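Local coordinates for SusD-like carbohydrate binding protein (Bacteroides vulgatus, PDB 3LEW) that probably binds carbohydrate at the bacterial outer membrane as a SusD-family nutrient-binding protein, at residues E426-Y431 / T442-T447; L306-D311 / A320-R325; N62-F67 / Y282-N287. All blocks are in the same frame, centred on the assembly; numbering follows the deposited sequence. Where two conformers were deposited one is given.

Contact 1 of 3, residues E426-Y431 / T442-T447; sequences EGPIDY and TLKKKT
Asp430 and Lys444 form the salt bridge of this pairing: Lys444 NZ donates to Asp430 OD2 at 2.6 Å, arriving from above the carboxylate plane. A bend at the second torsion of the lysine (chi2 -80°) brings its end back to the aspartate, so that CE also lies near Asp430 OD1. The ion pair is exposed and spans a non-hydrogen-bonded position, tying the strands where their backbones do not bond. The neighbouring positions carry the backbone bonds. Ile429 and Lys445 exchange two, Ile429 N reaching Lys445 O at 2.9 Å, and Tyr431 and Leu443 exchange two more, with Tyr431 N 2.7 Å from Leu443 O. Ahead of the strand, Gly427 at positive phi and the cis peptide before Pro428 break this regular ladder, yet Thr447 N still finds Glu426 O at 2.8 Å. The hydroxyl of Thr447 bonds to Pro425 O. Glu426 sends OE2 to the Tyr321 hydroxyl, while its OE1 merely lies alongside the aliphatic CD of Lys446.

Packing comes next. Ile429 crosses Thr447 at about a right angle, with its CD1 3.6 Å and its CG2 3.7 Å from Thr447 CG2; both side chains also touch Trp308. With an alanine in place of Ile429, the Thr447 methyl would probably lose these neighbours and a gap would open beside Trp308. On the same face as Ile429, Tyr431 CB rests 3.8 Å from Lys445 CG, and the amino end of that lysine leads away to the carbonyls of Val316 and Ala319. All this makes an antiparallel beta hairpin, strands 429-434 and 440-448, at one margin of a four-stranded mixed sheet within the SusD family region.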
loop_
_atom_site.group_PDB
_atom_site.type_symbol
_atom_site.label_atom_id
_atom_site.label_comp_id
_atom_site.label_asym_id
_atom_site.label_seq_id
_atom_site.Cartn_x
_atom_site.Cartn_y
_atom_site.Cartn_z
ATOM N N GLU A 426 14.074 23.462 14.952
ATOM C CA GLU A 426 14.889 22.591 15.780
ATOM C C GLU A 426 14.703 22.728 17.285
ATOM O O GLU A 426 15.190 21.888 18.041
ATOM C CB GLU A 426 16.371 22.799 15.443
ATOM C CG GLU A 426 16.758 22.223 14.090
ATOM C CD GLU A 426 18.271 21.939 13.992
ATOM O OE1 GLU A 426 19.062 22.799 14.465
ATOM O OE2 GLU A 426 18.650 20.864 13.467
ATOM N N GLY A 427 14.025 23.775 17.747
ATOM C CA GLY A 427 13.836 23.959 19.187
ATOM C C GLY A 427 15.121 24.519 19.792
ATOM O O GLY A 427 15.679 25.471 19.257
ATOM N N PRO A 428 15.610 23.933 20.898
ATOM C CA PRO A 428 15.135 22.743 21.597
ATOM C C PRO A 428 13.821 22.934 22.345
ATOM O O PRO A 428 13.364 24.051 22.515
ATOM C CB PRO A 428 16.263 22.472 22.600
ATOM C CG PRO A 428 16.767 23.842 22.936
ATOM C CD PRO A 428 16.737 24.565 21.617
ATOM N N ILE A 429 13.251 21.825 22.787
ATOM C CA ILE A 429 12.033 21.788 23.566
ATOM C C ILE A 429 12.322 21.001 24.837
ATOM O O ILE A 429 13.350 20.331 24.928
ATOM C CB ILE A 429 10.903 21.050 22.811
ATOM C CG1 ILE A 429 11.262 19.563 22.647
ATOM C CG2 ILE A 429 10.662 21.730 21.456
ATOM C CD1 ILE A 429 10.131 18.684 22.193
ATOM N N ASP A 430 11.386 21.032 25.784
ATOM C CA ASP A 430 11.456 20.165 26.935
ATOM C C ASP A 430 10.826 18.822 26.679
ATOM O O ASP A 430 9.616 18.727 26.510
ATOM C CB ASP A 430 10.774 20.818 28.131
ATOM C CG ASP A 430 11.576 21.957 28.674
ATOM O OD1 ASP A 430 12.662 21.684 29.257
ATOM O OD2 ASP A 430 11.133 23.114 28.494
ATOM N N TYR A 431 11.652 17.782 26.694
ATOM C CA TYR A 431 11.212 16.414 26.407
ATOM C C TYR A 431 10.904 15.711 27.740
ATOM O O TYR A 431 11.776 15.656 28.620
ATOM C CB TYR A 431 12.306 15.680 25.599
ATOM C CG TYR A 431 12.147 14.182 25.429
ATOM C CD1 TYR A 431 10.991 13.631 24.894
ATOM C CD2 TYR A 431 13.175 13.322 25.752
ATOM C CE1 TYR A 431 10.846 12.254 24.748
ATOM C CE2 TYR A 431 13.055 11.947 25.568
ATOM C CZ TYR A 431 11.879 11.412 25.065
ATOM O OH TYR A 431 11.787 10.030 24.887
ATOM N N THR A 442 12.780 15.149 32.820
ATOM C CA THR A 442 12.766 16.108 31.699
ATOM C C THR A 442 14.172 16.551 31.285
ATOM O O THR A 442 15.015 16.803 32.145
ATOM C CB THR A 442 11.971 17.390 32.037
ATOM O OG1 THR A 442 10.611 17.047 32.326
ATOM C CG2 THR A 442 12.006 18.412 30.874
ATOM N N LEU A 443 14.374 16.677 29.963
ATOM C CA LEU A 443 15.624 17.126 29.333
ATOM C C LEU A 443 15.329 18.022 28.109
ATOM O O LEU A 443 14.298 17.849 27.439
ATOM C CB LEU A 443 16.400 15.907 28.833
ATOM C CG LEU A 443 17.473 15.176 29.642
ATOM C CD1 LEU A 443 17.284 15.244 31.153
ATOM C CD2 LEU A 443 17.540 13.733 29.159
ATOM N N LYS A 444 16.249 18.931 27.784
ATOM C CA LYS A 444 16.164 19.715 26.550
ATOM C C LYS A 444 16.657 18.874 25.356
ATOM O O LYS A 444 17.735 18.287 25.412
ATOM C CB LYS A 444 17.014 20.995 26.620
ATOM C CG LYS A 444 16.505 22.110 27.607
ATOM C CD LYS A 444 15.350 22.957 27.017
ATOM C CE LYS A 444 14.781 23.985 28.012
ATOM N NZ LYS A 444 13.331 24.289 27.739
ATOM N N LYS A 445 15.852 18.819 24.293
ATOM C CA LYS A 445 16.220 18.128 23.046
ATOM C C LYS A 445 15.842 18.937 21.806
ATOM O O LYS A 445 14.825 19.614 21.780
ATOM C CB LYS A 445 15.506 16.768 22.952
ATOM C CG LYS A 445 15.769 15.827 24.083
ATOM C CD LYS A 445 17.212 15.421 24.133
ATOM C CE LYS A 445 17.413 14.316 25.131
ATOM N NZ LYS A 445 18.840 14.154 25.455
ATOM N N LYS A 446 16.630 18.811 20.750
ATOM C CA LYS A 446 16.291 19.371 19.449
ATOM C C LYS A 446 15.245 18.529 18.731
ATOM O O LYS A 446 15.263 17.326 18.850
ATOM C CB LYS A 446 17.511 19.463 18.555
ATOM C CG LYS A 446 18.450 20.581 19.004
ATOM C CD LYS A 446 19.084 21.228 17.812
ATOM C CE LYS A 446 20.471 20.756 17.628
ATOM N NZ LYS A 446 21.409 21.619 18.423
ATOM N N THR A 447 14.359 19.185 17.993
ATOM C CA THR A 447 13.244 18.512 17.314
ATOM C C THR A 447 13.564 18.359 15.824
ATOM O O THR A 447 13.955 19.309 15.165
ATOM C CB THR A 447 11.952 19.345 17.446
ATOM O OG1 THR A 447 12.269 20.739 17.247
ATOM C CG2 THR A 447 11.317 19.161 18.856
#

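Contact 2 of 3, residues L306-D311 / A320-R325; sequences LFWATD and AYVWMR
Arg325 presents the edge of its guanidinium to the carbonyl of Ala309. NE, at 3.0 Å, and NH2, at 2.9 Å, both donate to Ala309 O; the oxygen lies in the guanidinium plane, whereas both donors stand above the carbonyl plane. Trp323 N is a third donor to Ala309 O, at 3.2 Å. Arg325 NH2 also bonds to Asp311 OD1 at 2.8 Å, a salt bridge that meets the carboxylate on its anti side. The bend at chi2 (-59°) turns the arginine back along the strands to these acceptors, and Trp323 CB lies over one guanidinium face.

Water completes the polar network. One molecule donates to Asp311 OD1 at 2.6 Å and accepts from Arg325 NH1, which has a further, weak bond to Asn287 OD1. Another links Asp311 N to Tyr321 O. Along the hairpin, Ala309 N donates to Trp323 O, and Phe307 and Arg325 exchange backbone bonds, the shorter being Arg325 N to Phe307 O at 2.8 Å.

On the other face, Val322 CG2 approaches Trp308 CE3 at 3.8 Å. Selenomethionine Met324 was modelled in two conformers; in one its methyl CE lies over the six-membered ring of Trp308, a doubtful CH-pi contact. The Asp311 carboxylate and Ala309 carbonyl, with water and Asn287 at NH1, would probably offset the buried arginine charge, and their bonds limit rotation of its guanidinium.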
loop_
_atom_site.group_PDB
_atom_site.type_symbol
_atom_site.label_atom_id
_atom_site.label_comp_id
_atom_site.label_asym_id
_atom_site.label_seq_id
_atom_site.Cartn_x
_atom_site.Cartn_y
_atom_site.Cartn_z
ATOM N N LEU A 306 0.967 9.907 18.353
ATOM C CA LEU A 306 2.017 10.716 17.723
ATOM C C LEU A 306 2.700 11.545 18.831
ATOM O O LEU A 306 2.084 12.374 19.480
ATOM C CB LEU A 306 1.434 11.636 16.662
ATOM C CG LEU A 306 0.600 10.927 15.600
ATOM C CD1 LEU A 306 -0.115 11.978 14.705
ATOM C CD2 LEU A 306 1.455 9.960 14.783
ATOM N N PHE A 307 3.978 11.283 19.064
ATOM C CA PHE A 307 4.680 11.949 20.144
ATOM C C PHE A 307 6.177 11.974 19.901
ATOM O O PHE A 307 6.711 11.110 19.237
ATOM C CB PHE A 307 4.408 11.245 21.487
ATOM C CG PHE A 307 4.657 9.760 21.453
ATOM C CD1 PHE A 307 5.930 9.251 21.732
ATOM C CD2 PHE A 307 3.655 8.885 21.110
ATOM C CE1 PHE A 307 6.179 7.912 21.700
ATOM C CE2 PHE A 307 3.897 7.513 21.052
ATOM C CZ PHE A 307 5.180 7.039 21.344
ATOM N N TRP A 308 6.835 12.988 20.466
ATOM C CA TRP A 308 8.302 13.075 20.436
ATOM C C TRP A 308 8.918 11.979 21.270
ATOM O O TRP A 308 8.460 11.695 22.385
ATOM C CB TRP A 308 8.766 14.411 21.022
ATOM C CG TRP A 308 8.304 15.632 20.308
ATOM C CD1 TRP A 308 7.468 16.593 20.803
ATOM C CD2 TRP A 308 8.670 16.062 18.978
ATOM N NE1 TRP A 308 7.274 17.575 19.863
ATOM C CE2 TRP A 308 7.990 17.274 18.731
ATOM C CE3 TRP A 308 9.484 15.533 17.978
ATOM C CZ2 TRP A 308 8.123 17.974 17.546
ATOM C CZ3 TRP A 308 9.619 16.221 16.794
ATOM C CH2 TRP A 308 8.927 17.432 16.582
ATOM N N ALA A 309 9.998 11.404 20.783
ATOM C CA ALA A 309 10.787 10.491 21.583
ATOM C C ALA A 309 12.177 10.403 21.004
ATOM O O ALA A 309 12.397 10.589 19.784
ATOM C CB ALA A 309 10.125 9.042 21.641
ATOM N N THR A 310 13.109 10.030 21.853
ATOM C CA THR A 310 14.446 9.688 21.417
ATOM C C THR A 310 14.427 8.277 20.778
ATOM O O THR A 310 13.466 7.495 20.955
ATOM C CB THR A 310 15.436 9.749 22.605
ATOM O OG1 THR A 310 14.893 9.024 23.714
ATOM C CG2 THR A 310 15.678 11.201 23.043
ATOM N N ASP A 311 15.500 7.951 20.058
ATOM C CA ASP A 311 15.609 6.660 19.342
ATOM C C ASP A 311 15.434 5.495 20.333
ATOM O O ASP A 311 15.990 5.514 21.437
ATOM C CB ASP A 311 16.943 6.551 18.625
ATOM C CG ASP A 311 17.086 7.543 17.446
ATOM O OD1 ASP A 311 16.070 8.004 16.879
ATOM O OD2 ASP A 311 18.250 7.802 17.071
ATOM N N ALA A 320 20.891 13.811 20.999
ATOM C CA ALA A 320 20.723 15.237 20.682
ATOM C C ALA A 320 19.305 15.566 20.200
ATOM O O ALA A 320 18.858 16.688 20.401
ATOM C CB ALA A 320 21.728 15.704 19.608
ATOM N N TYR A 321 18.641 14.618 19.525
ATOM C CA TYR A 321 17.361 14.903 18.892
ATOM C C TYR A 321 16.244 14.033 19.410
ATOM O O TYR A 321 16.463 12.872 19.806
ATOM C CB TYR A 321 17.495 14.631 17.397
ATOM C CG TYR A 321 18.278 15.692 16.652
ATOM C CD1 TYR A 321 17.644 16.816 16.128
ATOM C CD2 TYR A 321 19.640 15.560 16.446
ATOM C CE1 TYR A 321 18.360 17.813 15.456
ATOM C CE2 TYR A 321 20.357 16.536 15.751
ATOM C CZ TYR A 321 19.706 17.666 15.262
ATOM O OH TYR A 321 20.407 18.639 14.561
ATOM N N VAL A 322 15.029 14.569 19.326
ATOM C CA VAL A 322 13.832 13.767 19.327
ATOM C C VAL A 322 13.239 13.841 17.904
ATOM O O VAL A 322 13.393 14.848 17.210
ATOM C CB VAL A 322 12.795 14.239 20.379
ATOM C CG1 VAL A 322 13.293 13.942 21.775
ATOM C CG2 VAL A 322 12.474 15.728 20.265
ATOM N N TRP A 323 12.587 12.761 17.486
ATOM C CA TRP A 323 11.841 12.717 16.249
ATOM C C TRP A 323 10.396 12.417 16.640
ATOM O O TRP A 323 10.140 11.868 17.719
ATOM C CB TRP A 323 12.352 11.602 15.342
ATOM C CG TRP A 323 13.816 11.674 14.954
ATOM C CD1 TRP A 323 14.892 11.646 15.784
ATOM C CD2 TRP A 323 14.340 11.787 13.632
ATOM N NE1 TRP A 323 16.047 11.736 15.075
ATOM C CE2 TRP A 323 15.746 11.785 13.742
ATOM C CE3 TRP A 323 13.764 11.831 12.360
ATOM C CZ2 TRP A 323 16.595 11.891 12.628
ATOM C CZ3 TRP A 323 14.617 11.921 11.236
ATOM C CH2 TRP A 323 16.008 11.935 11.389
HETATM N N MSE A 324 9.447 12.719 15.764
HETATM C CA MSE A 324 8.049 12.417 16.040
HETATM C C MSE A 324 7.808 10.941 15.675
HETATM O O MSE A 324 8.036 10.543 14.538
HETATM C CB MSE A 324 7.141 13.402 15.285
HETATM C CG MSE A 324 5.612 13.222 15.540
HETATM SE SE MSE A 324 5.001 13.942 17.202
HETATM C CE MSE A 324 5.203 15.795 16.753
ATOM N N ARG A 325 7.379 10.166 16.647
ATOM C CA ARG A 325 7.112 8.758 16.475
ATOM C C ARG A 325 5.639 8.506 16.376
ATOM O O ARG A 325 4.825 9.274 16.871
ATOM C CB ARG A 325 7.633 7.962 17.684
ATOM C CG ARG A 325 8.989 8.314 18.180
ATOM C CD ARG A 325 10.074 8.146 17.127
ATOM N NE ARG A 325 11.316 8.696 17.661
ATOM C CZ ARG A 325 12.537 8.430 17.182
ATOM N NH1 ARG A 325 12.714 7.661 16.116
ATOM N NH2 ARG A 325 13.575 9.016 17.710
HETATM O O HOH W 1 15.278 8.407 14.408
HETATM O O HOH W 2 17.039 10.324 19.565
#

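Contact 3 of 3, residues N62-F67 / Y282-N287; sequences NSKYGF and YYYSFN
Asn62, which makes an Asx turn at the start of the loop 62-67, ties that loop to Tyr283 and Ser285, just beyond the small antiparallel sheet of strands 59-61 and 286-288. Asn62 OD1 accepts from Lys64 N at 3.0 Å, the donor standing well above the carbonyl plane of the side chain. The other end of the amide crosses to the partner segment: Asn62 ND2 donates to Tyr283 O at 3.0 Å, nearly along the C=O axis, with that oxygen almost in the amide plane. A chi1 of 72° sets CG between the backbone N and the carbonyl carbon, beside Ser285. The backbone joins in as well, Asn62 N meeting a lone pair of Ser285 O at 3.2 Å. Farther along, a water donates to Tyr65 O, accepts from Phe67 N and hydrogen-bonds to Ser285 OG.

Aromatic groups flank these bonds. The edge of Phe286, the centre of an inverse gamma turn, points at the face of Phe67 in an offset edge-to-face pair, planes 74° apart, and Tyr273 adds a second edge-to-face partner to Phe67. Tyr65 and Tyr283 run side by side with their rings oblique, Tyr65 CB coming to 3.8 Å from Tyr283 CE1; the Tyr283 hydroxyl bonds to that of Tyr269. Lys64 CE lies 3.4 Å from Tyr284 OH. Because the Asn62 amide accepts through its oxygen and donates through its nitrogen, its orientation is defined, and turning it over would probably cost both bonds at once.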
loop_
_atom_site.group_PDB
_atom_site.type_symbol
_atom_site.label_atom_id
_atom_site.label_comp_id
_atom_site.label_asym_id
_atom_site.label_seq_id
_atom_site.Cartn_x
_atom_site.Cartn_y
_atom_site.Cartn_z
ATOM N N ASN A 62 14.834 8.753 8.932
ATOM C CA ASN A 62 16.144 8.989 9.513
ATOM C C ASN A 62 17.242 8.505 8.554
ATOM O O ASN A 62 16.995 8.188 7.377
ATOM C CB ASN A 62 16.239 8.475 10.998
ATOM C CG ASN A 62 16.282 6.968 11.110
ATOM O OD1 ASN A 62 16.537 6.288 10.110
ATOM N ND2 ASN A 62 16.043 6.432 12.320
ATOM N N SER A 63 18.458 8.464 9.056
ATOM C CA SER A 63 19.686 8.182 8.337
ATOM C C SER A 63 20.045 6.699 8.295
ATOM O O SER A 63 21.128 6.343 7.812
ATOM C CB SER A 63 20.843 8.880 9.077
ATOM O OG SER A 63 21.159 8.237 10.312
ATOM N N LYS A 64 19.220 5.857 8.904
ATOM C CA LYS A 64 19.579 4.464 9.008
ATOM C C LYS A 64 19.396 3.755 7.667
ATOM O O LYS A 64 18.840 4.271 6.690
ATOM C CB LYS A 64 18.784 3.769 10.089
ATOM C CG LYS A 64 18.959 4.322 11.471
ATOM C CD LYS A 64 20.320 4.013 12.033
ATOM C CE LYS A 64 20.434 4.625 13.395
ATOM N NZ LYS A 64 21.771 4.466 13.983
ATOM N N TYR A 65 19.925 2.532 7.639
ATOM C CA TYR A 65 19.729 1.623 6.518
ATOM C C TYR A 65 18.266 1.511 6.118
ATOM O O TYR A 65 17.353 1.494 6.961
ATOM C CB TYR A 65 20.242 0.253 6.922
ATOM C CG TYR A 65 20.139 -0.816 5.876
ATOM C CD1 TYR A 65 21.085 -0.902 4.878
ATOM C CD2 TYR A 65 19.144 -1.770 5.924
ATOM C CE1 TYR A 65 21.027 -1.929 3.910
ATOM C CE2 TYR A 65 19.095 -2.780 4.972
ATOM C CZ TYR A 65 20.041 -2.862 4.001
ATOM O OH TYR A 65 19.978 -3.880 3.051
ATOM N N GLY A 66 18.069 1.409 4.795
ATOM C CA GLY A 66 16.746 1.153 4.253
ATOM C C GLY A 66 16.197 2.153 3.271
ATOM O O GLY A 66 16.462 2.027 2.037
ATOM N N PHE A 67 15.373 3.088 3.759
ATOM C CA PHE A 67 14.522 3.894 2.882
ATOM C C PHE A 67 14.818 5.375 2.804
ATOM O O PHE A 67 13.997 6.141 2.266
ATOM C CB PHE A 67 13.072 3.656 3.285
ATOM C CG PHE A 67 12.589 2.274 2.904
ATOM C CD1 PHE A 67 12.764 1.183 3.773
ATOM C CD2 PHE A 67 11.945 2.077 1.698
ATOM C CE1 PHE A 67 12.311 -0.118 3.401
ATOM C CE2 PHE A 67 11.476 0.811 1.369
ATOM C CZ PHE A 67 11.662 -0.274 2.221
ATOM N N TYR A 282 15.610 -2.228 14.736
ATOM C CA TYR A 282 16.971 -2.034 14.304
ATOM C C TYR A 282 17.170 -0.639 13.725
ATOM O O TYR A 282 18.267 -0.120 13.820
ATOM C CB TYR A 282 17.332 -3.025 13.163
ATOM C CG TYR A 282 17.635 -4.458 13.579
ATOM C CD1 TYR A 282 17.732 -4.855 14.914
ATOM C CD2 TYR A 282 17.852 -5.406 12.610
ATOM C CE1 TYR A 282 18.023 -6.178 15.244
ATOM C CE2 TYR A 282 18.102 -6.727 12.922
ATOM C CZ TYR A 282 18.202 -7.111 14.220
ATOM O OH TYR A 282 18.514 -8.416 14.491
ATOM N N TYR A 283 16.155 -0.078 13.058
ATOM C CA TYR A 283 16.340 1.145 12.257
ATOM C C TYR A 283 15.387 2.297 12.615
ATOM O O TYR A 283 15.738 3.478 12.432
ATOM C CB TYR A 283 16.231 0.838 10.745
ATOM C CG TYR A 283 17.054 -0.347 10.319
ATOM C CD1 TYR A 283 18.441 -0.335 10.471
ATOM C CD2 TYR A 283 16.453 -1.504 9.821
ATOM C CE1 TYR A 283 19.204 -1.422 10.131
ATOM C CE2 TYR A 283 17.196 -2.584 9.465
ATOM C CZ TYR A 283 18.572 -2.559 9.625
ATOM O OH TYR A 283 19.324 -3.676 9.299
ATOM N N TYR A 284 14.230 1.962 13.181
ATOM C CA TYR A 284 13.269 2.955 13.702
ATOM C C TYR A 284 13.196 4.191 12.791
ATOM O O TYR A 284 13.306 5.326 13.255
ATOM C CB TYR A 284 13.621 3.351 15.155
ATOM C CG TYR A 284 15.075 3.418 15.467
ATOM C CD1 TYR A 284 15.774 2.286 15.850
ATOM C CD2 TYR A 284 15.778 4.631 15.388
ATOM C CE1 TYR A 284 17.144 2.327 16.122
ATOM C CE2 TYR A 284 17.140 4.677 15.653
ATOM C CZ TYR A 284 17.810 3.540 16.029
ATOM O OH TYR A 284 19.170 3.596 16.360
ATOM N N SER A 285 12.997 3.964 11.501
ATOM C CA SER A 285 13.323 5.001 10.500
ATOM C C SER A 285 12.124 5.752 9.923
ATOM O O SER A 285 12.293 6.883 9.454
ATOM C CB SER A 285 14.119 4.384 9.359
ATOM O OG SER A 285 13.411 3.279 8.785
ATOM N N PHE A 286 10.951 5.125 9.965
ATOM C CA PHE A 286 9.686 5.733 9.450
ATOM C C PHE A 286 9.075 6.658 10.486
ATOM O O PHE A 286 8.137 6.306 11.190
ATOM C CB PHE A 286 8.711 4.648 8.969
ATOM C CG PHE A 286 8.952 4.217 7.553
ATOM C CD1 PHE A 286 10.137 3.601 7.193
ATOM C CD2 PHE A 286 8.044 4.492 6.567
ATOM C CE1 PHE A 286 10.412 3.220 5.850
ATOM C CE2 PHE A 286 8.318 4.119 5.236
ATOM C CZ PHE A 286 9.488 3.493 4.900
ATOM N N ASN A 287 9.651 7.858 10.592
ATOM C CA ASN A 287 9.201 8.797 11.578
ATOM C C ASN A 287 8.162 9.714 10.945
ATOM O O ASN A 287 7.896 9.647 9.722
ATOM C CB ASN A 287 10.386 9.505 12.155
ATOM C CG ASN A 287 11.280 8.546 12.927
ATOM O OD1 ASN A 287 10.913 8.117 14.016
ATOM N ND2 ASN A 287 12.431 8.180 12.346
HETATM O O HOH W 3 15.227 3.124 6.644
#

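Contacts 1 and 2 are two hairpins of one mixed sheet, their centres about 10 Å apart. Strand 321-326 of contact 2 lies beside strand 440-448 of contact 1, and the join runs through Lys446 O and Val322 N, 2.8 Å apart. Contact 3 lies nearer the centre of the chain, about 13 Å from contact 2 between centres. There Asp311 CG comes to 3.4 Å from Tyr284 CE2, and Trp323 packs on Asn62. Contacts 1 and 3 do not touch, their nearest atoms being about 10 Å apart, so contact 2 bridges the outlying hairpin and the loop 62-67. These contacts do not by themselves identify the carbohydrate site.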